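Local coordinates for protein peptidase, zinc-dependent (Methanocorpusculum labreanum, PDB 3LMC) that is probably a zinc-dependent metallopeptidase that hydrolyses peptide bonds and also binds an iron ion at a separate site, at residues I3-R17 with L27-P40. Sequence-based numbering, arbitrary orientation.
Sequences IHLFWDSRVPVGLSR and LEMPVSRIDDGIFP
Parallel strand pairing joins 3-7 to 31-34, the latter outermost in a mixed five-stranded sheet, and a carboxylate-centred loop contact continues it past the strand ends. S32 N donates to I3 O and L5 N to S32 O (2.7 Å); I34 N then bonds L5 O and W7 N bonds I34 O (2.7 Å). On the face that carries L5, V31 and R33, L5 CB meets V31 CG1 at 4.1 Å, and helix 16-27 packs on L5 there through V19 and L23. Strand 3-7, this helix and strand 31-34 form a beta-alpha-beta crossover, with strand 90-94 hydrogen-bonded along the other edge of 3-7. Near the N-terminal end of helix 16-27, R17 CA lies over one face of the R33 guanidinium, whose buried NE has no hydrogen-bonding partner in the model and only a long salt bridge to D35 OD2 (3.7 Å); R17 itself pairs with E21. Beyond the strands, S9 N donates to G37 O (3.0 Å), lying above the carbonyl plane. D8 CG stands anti to the backbone N (chi1 -172°), which brings OD2 to F39 N at 2.8 Å in a nearly straight bond (170°). R10 grips D8 side-on, NE to OD1 and NH2 to OD2, approaching OD2 from the carboxylate face opposite F39 N; R10 N also binds OD1, closing an Asx turn. These bonds fix the carboxylate's rotation and would favour its charged form. F39 turns its ring edge toward the F6 face in a T-shaped pair, centroids 5.8 Å apart and planes at 75°.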
loop_
_atom_site.group_PDB
_atom_site.type_symbol
_atom_site.label_atom_id
_atom_site.label_comp_id
_atom_site.label_asym_id
_atom_site.label_seq_id
_atom_site.Cartn_x
_atom_site.Cartn_y
_atom_site.Cartn_z
ATOM N N ILE A 3 10.710 -0.829 5.292
ATOM C CA ILE A 3 9.446 -0.835 4.561
ATOM C C ILE A 3 9.099 -2.266 4.204
ATOM O O ILE A 3 9.900 -2.962 3.575
ATOM C CB ILE A 3 9.516 0.013 3.281
ATOM C CG1 ILE A 3 9.830 1.469 3.627
ATOM C CG2 ILE A 3 8.191 -0.036 2.524
ATOM C CD1 ILE A 3 10.074 2.303 2.409
ATOM N N HIS A 4 7.910 -2.695 4.620
ATOM C CA HIS A 4 7.477 -4.079 4.477
ATOM C C HIS A 4 6.237 -4.170 3.592
ATOM O O HIS A 4 5.206 -3.567 3.891
ATOM C CB HIS A 4 7.178 -4.683 5.853
ATOM C CG HIS A 4 8.287 -4.507 6.847
ATOM N ND1 HIS A 4 9.167 -5.519 7.173
ATOM C CD2 HIS A 4 8.649 -3.442 7.603
ATOM C CE1 HIS A 4 10.029 -5.082 8.073
ATOM N NE2 HIS A 4 9.735 -3.825 8.354
ATOM N N LEU A 5 6.350 -4.908 2.493
ATOM C CA LEU A 5 5.212 -5.141 1.606
ATOM C C LEU A 5 4.528 -6.407 2.107
ATOM O O LEU A 5 5.061 -7.511 1.936
ATOM C CB LEU A 5 5.682 -5.350 0.160
ATOM C CG LEU A 5 4.575 -5.605 -0.864
ATOM C CD1 LEU A 5 3.704 -4.375 -1.011
ATOM C CD2 LEU A 5 5.152 -6.013 -2.238
ATOM N N PHE A 6 3.375 -6.250 2.757
ATOM C CA PHE A 6 2.612 -7.401 3.186
ATOM C C PHE A 6 1.639 -7.787 2.079
ATOM O O PHE A 6 0.539 -7.217 1.965
ATOM C CB PHE A 6 1.837 -7.154 4.497
ATOM C CG PHE A 6 1.199 -8.415 5.056
ATOM C CD1 PHE A 6 1.283 -8.724 6.404
ATOM C CD2 PHE A 6 0.559 -9.323 4.206
ATOM C CE1 PHE A 6 0.719 -9.900 6.899
ATOM C CE2 PHE A 6 -0.003 -10.498 4.690
ATOM C CZ PHE A 6 0.078 -10.789 6.034
ATOM N N TRP A 7 2.040 -8.786 1.299
ATOM C CA TRP A 7 1.305 -9.220 0.110
ATOM C C TRP A 7 0.331 -10.368 0.450
ATOM O O TRP A 7 0.756 -11.508 0.645
ATOM C CB TRP A 7 2.309 -9.665 -0.966
ATOM C CG TRP A 7 1.680 -10.041 -2.292
ATOM C CD1 TRP A 7 1.118 -11.241 -2.631
ATOM C CD2 TRP A 7 1.558 -9.198 -3.441
ATOM N NE1 TRP A 7 0.653 -11.193 -3.929
ATOM C CE2 TRP A 7 0.917 -9.943 -4.445
ATOM C CE3 TRP A 7 1.926 -7.877 -3.716
ATOM C CZ2 TRP A 7 0.634 -9.414 -5.708
ATOM C CZ3 TRP A 7 1.642 -7.350 -4.980
ATOM C CH2 TRP A 7 1.003 -8.119 -5.952
ATOM N N ASP A 8 -0.963 -10.059 0.540
ATOM C CA ASP A 8 -1.983 -11.074 0.812
ATOM C C ASP A 8 -1.954 -12.113 -0.309
ATOM O O ASP A 8 -2.179 -11.783 -1.472
ATOM C CB ASP A 8 -3.368 -10.419 0.908
ATOM C CG ASP A 8 -4.448 -11.379 1.374
ATOM O OD1 ASP A 8 -4.678 -12.403 0.694
ATOM O OD2 ASP A 8 -5.098 -11.098 2.409
ATOM N N SER A 9 -1.677 -13.366 0.036
ATOM C CA SER A 9 -1.379 -14.373 -0.978
ATOM C C SER A 9 -2.579 -14.719 -1.861
ATOM O O SER A 9 -2.434 -15.456 -2.831
ATOM C CB SER A 9 -0.793 -15.633 -0.331
ATOM O OG SER A 9 -1.648 -16.095 0.689
ATOM N N ARG A 10 -3.759 -14.189 -1.545
ATOM C CA ARG A 10 -4.894 -14.368 -2.452
ATOM C C ARG A 10 -4.722 -13.508 -3.701
ATOM O O ARG A 10 -5.400 -13.717 -4.690
ATOM C CB ARG A 10 -6.234 -14.076 -1.765
ATOM C CG ARG A 10 -6.610 -15.081 -0.648
ATOM C CD ARG A 10 -7.777 -14.583 0.229
ATOM N NE ARG A 10 -7.426 -13.430 1.073
ATOM C CZ ARG A 10 -8.294 -12.801 1.866
ATOM N NH1 ARG A 10 -9.554 -13.203 1.917
ATOM N NH2 ARG A 10 -7.917 -11.766 2.595
ATOM N N VAL A 11 -3.820 -12.531 -3.650
ATOM C CA VAL A 11 -3.475 -11.763 -4.842
ATOM C C VAL A 11 -2.340 -12.539 -5.505
ATOM O O VAL A 11 -1.390 -12.903 -4.821
ATOM C CB VAL A 11 -2.997 -10.339 -4.466
ATOM C CG1 VAL A 11 -2.671 -9.543 -5.696
ATOM C CG2 VAL A 11 -4.064 -9.625 -3.625
ATOM N N PRO A 12 -2.449 -12.835 -6.815
ATOM C CA PRO A 12 -1.468 -13.713 -7.482
ATOM C C PRO A 12 -0.040 -13.481 -7.016
ATOM O O PRO A 12 0.508 -12.409 -7.278
ATOM C CB PRO A 12 -1.637 -13.353 -8.958
ATOM C CG PRO A 12 -3.164 -13.160 -9.067
ATOM C CD PRO A 12 -3.550 -12.459 -7.729
ATOM N N VAL A 13 0.547 -14.460 -6.322
ATOM C CA VAL A 13 1.821 -14.222 -5.624
ATOM C C VAL A 13 2.994 -14.071 -6.607
ATOM O O VAL A 13 4.085 -13.634 -6.242
ATOM C CB VAL A 13 2.114 -15.301 -4.558
ATOM C CG1 VAL A 13 1.082 -15.224 -3.410
ATOM C CG2 VAL A 13 2.126 -16.703 -5.177
ATOM N N GLY A 14 2.752 -14.410 -7.866
ATOM C CA GLY A 14 3.773 -14.282 -8.892
ATOM C C GLY A 14 4.079 -12.814 -9.174
ATOM O O GLY A 14 5.137 -12.486 -9.722
ATOM N N LEU A 15 3.149 -11.932 -8.805
ATOM C CA LEU A 15 3.325 -10.496 -9.004
ATOM C C LEU A 15 4.057 -9.866 -7.819
ATOM O O LEU A 15 4.472 -8.700 -7.877
ATOM C CB LEU A 15 1.972 -9.811 -9.223
ATOM C CG LEU A 15 1.101 -10.371 -10.357
ATOM C CD1 LEU A 15 -0.276 -9.725 -10.355
ATOM C CD2 LEU A 15 1.766 -10.181 -11.697
ATOM N N SER A 16 4.215 -10.641 -6.748
ATOM C CA SER A 16 4.812 -10.144 -5.493
ATOM C C SER A 16 6.184 -9.558 -5.700
ATOM O O SER A 16 6.450 -8.407 -5.344
ATOM C CB SER A 16 4.951 -11.269 -4.465
ATOM O OG SER A 16 3.755 -11.416 -3.736
ATOM N N ARG A 17 7.071 -10.377 -6.244
ATOM C CA ARG A 17 8.470 -10.000 -6.341
ATOM C C ARG A 17 8.672 -8.745 -7.204
ATOM O O ARG A 17 9.292 -7.784 -6.751
ATOM C CB ARG A 17 9.297 -11.175 -6.846
ATOM C CG ARG A 17 10.769 -10.888 -6.981
ATOM C CD ARG A 17 11.469 -12.108 -7.545
ATOM N NE ARG A 17 12.888 -11.878 -7.778
ATOM C CZ ARG A 17 13.704 -12.786 -8.299
ATOM N NH1 ARG A 17 13.231 -13.981 -8.633
ATOM N NH2 ARG A 17 14.988 -12.502 -8.484
ATOM N N LEU A 27 10.926 4.261 -4.889
ATOM C CA LEU A 27 11.104 4.875 -3.575
ATOM C C LEU A 27 12.595 5.113 -3.267
ATOM O O LEU A 27 12.944 5.967 -2.442
ATOM C CB LEU A 27 10.486 3.987 -2.493
ATOM C CG LEU A 27 8.964 3.810 -2.506
ATOM C CD1 LEU A 27 8.552 2.604 -1.665
ATOM C CD2 LEU A 27 8.243 5.064 -2.023
ATOM N N GLU A 28 13.465 4.358 -3.938
ATOM C CA GLU A 28 14.899 4.413 -3.669
ATOM C C GLU A 28 15.150 4.008 -2.225
ATOM O O GLU A 28 15.907 4.674 -1.512
ATOM C CB GLU A 28 15.463 5.819 -3.927
ATOM C CG GLU A 28 15.756 6.119 -5.385
ATOM C CD GLU A 28 16.050 7.602 -5.646
ATOM O OE1 GLU A 28 15.863 8.429 -4.731
ATOM O OE2 GLU A 28 16.467 7.940 -6.772
HETATM N N MSE A 29 14.510 2.912 -1.812
HETATM C CA MSE A 29 14.577 2.393 -0.449
HETATM C C MSE A 29 14.360 0.878 -0.480
HETATM O O MSE A 29 13.571 0.374 -1.284
HETATM C CB MSE A 29 13.485 3.029 0.429
HETATM C CG MSE A 29 13.496 4.566 0.491
HETATM SE SE MSE A 29 12.219 5.307 1.826
HETATM C CE MSE A 29 10.550 5.017 0.884
ATOM N N PRO A 30 15.059 0.142 0.397
ATOM C CA PRO A 30 14.883 -1.317 0.453
ATOM C C PRO A 30 13.479 -1.653 0.923
ATOM O O PRO A 30 12.958 -0.990 1.813
ATOM C CB PRO A 30 15.889 -1.753 1.512
ATOM C CG PRO A 30 16.072 -0.546 2.368
ATOM C CD PRO A 30 15.980 0.634 1.435
ATOM N N VAL A 31 12.876 -2.661 0.309
ATOM C CA VAL A 31 11.516 -3.064 0.614
ATOM C C VAL A 31 11.516 -4.570 0.815
ATOM O O VAL A 31 11.916 -5.324 -0.078
ATOM C CB VAL A 31 10.566 -2.697 -0.556
ATOM C CG1 VAL A 31 9.169 -3.294 -0.354
ATOM C CG2 VAL A 31 10.491 -1.200 -0.721
ATOM N N SER A 32 11.088 -5.010 1.992
ATOM C CA SER A 32 11.037 -6.432 2.306
ATOM C C SER A 32 9.658 -7.005 1.997
ATOM O O SER A 32 8.643 -6.370 2.277
ATOM C CB SER A 32 11.389 -6.666 3.773
ATOM O OG SER A 32 11.196 -8.030 4.127
ATOM N N ARG A 33 9.641 -8.210 1.434
ATOM C CA ARG A 33 8.428 -8.828 0.923
ATOM C C ARG A 33 7.926 -9.950 1.826
ATOM O O ARG A 33 8.681 -10.853 2.187
ATOM C CB ARG A 33 8.704 -9.378 -0.475
ATOM C CG ARG A 33 7.482 -9.842 -1.231
ATOM C CD ARG A 33 7.858 -10.153 -2.663
ATOM N NE ARG A 33 8.662 -11.362 -2.766
ATOM C CZ ARG A 33 9.979 -11.378 -2.931
ATOM N NH1 ARG A 33 10.668 -10.240 -3.009
ATOM N NH2 ARG A 33 10.605 -12.543 -3.023
ATOM N N ILE A 34 6.650 -9.879 2.198
ATOM C CA ILE A 34 5.974 -10.972 2.898
ATOM C C ILE A 34 4.799 -11.410 2.033
ATOM O O ILE A 34 3.854 -10.644 1.859
ATOM C CB ILE A 34 5.403 -10.525 4.273
ATOM C CG1 ILE A 34 6.486 -9.942 5.172
ATOM C CG2 ILE A 34 4.714 -11.694 4.976
ATOM C CD1 ILE A 34 5.914 -9.119 6.347
ATOM N N ASP A 35 4.836 -12.621 1.476
ATOM C CA ASP A 35 3.747 -13.025 0.589
ATOM C C ASP A 35 3.279 -14.452 0.828
ATOM O O ASP A 35 2.766 -15.109 -0.084
ATOM C CB ASP A 35 4.119 -12.820 -0.880
ATOM C CG ASP A 35 5.252 -13.721 -1.336
ATOM O OD1 ASP A 35 5.689 -14.595 -0.556
ATOM O OD2 ASP A 35 5.707 -13.557 -2.495
ATOM N N ASP A 36 3.452 -14.924 2.060
ATOM C CA ASP A 36 3.063 -16.283 2.408
ATOM C C ASP A 36 1.998 -16.275 3.492
ATOM O O ASP A 36 2.190 -16.867 4.550
ATOM C CB ASP A 36 4.277 -17.108 2.862
ATOM C CG ASP A 36 4.944 -16.549 4.116
ATOM O OD1 ASP A 36 4.757 -15.350 4.416
ATOM O OD2 ASP A 36 5.662 -17.316 4.799
ATOM N N GLY A 37 0.882 -15.599 3.242
ATOM C CA GLY A 37 -0.188 -15.546 4.229
ATOM C C GLY A 37 -1.281 -14.596 3.815
ATOM O O GLY A 37 -1.050 -13.733 2.978
ATOM N N ILE A 38 -2.475 -14.759 4.375
ATOM C CA ILE A 38 -3.544 -13.799 4.127
ATOM C C ILE A 38 -3.694 -12.837 5.308
ATOM O O ILE A 38 -3.271 -13.144 6.426
ATOM C CB ILE A 38 -4.898 -14.493 3.861
ATOM C CG1 ILE A 38 -5.378 -15.232 5.111
ATOM C CG2 ILE A 38 -4.801 -15.413 2.640
ATOM C CD1 ILE A 38 -6.891 -15.246 5.263
ATOM N N PHE A 39 -4.274 -11.665 5.060
ATOM C CA PHE A 39 -4.619 -10.763 6.155
ATOM C C PHE A 39 -6.134 -10.600 6.196
ATOM O O PHE A 39 -6.693 -9.777 5.476
ATOM C CB PHE A 39 -3.930 -9.398 6.002
ATOM C CG PHE A 39 -3.989 -8.538 7.249
ATOM C CD1 PHE A 39 -4.976 -7.580 7.409
ATOM C CD2 PHE A 39 -3.063 -8.700 8.258
ATOM C CE1 PHE A 39 -5.027 -6.792 8.568
ATOM C CE2 PHE A 39 -3.113 -7.933 9.407
ATOM C CZ PHE A 39 -4.096 -6.980 9.561
ATOM N N PRO A 40 -6.810 -11.401 7.032
ATOM C CA PRO A 40 -8.271 -11.336 7.004
ATOM C C PRO A 40 -8.705 -9.923 7.337
ATOM O O PRO A 40 -8.207 -9.334 8.296
ATOM C CB PRO A 40 -8.687 -12.327 8.097
ATOM C CG PRO A 40 -7.516 -13.282 8.192
ATOM C CD PRO A 40 -6.317 -12.403 7.994
HETATM O O HOH W 1 13.268 -1.875 4.491
HETATM O O HOH W 2 9.408 -8.262 6.433
HETATM O O HOH W 3 -5.936 -8.520 3.087
#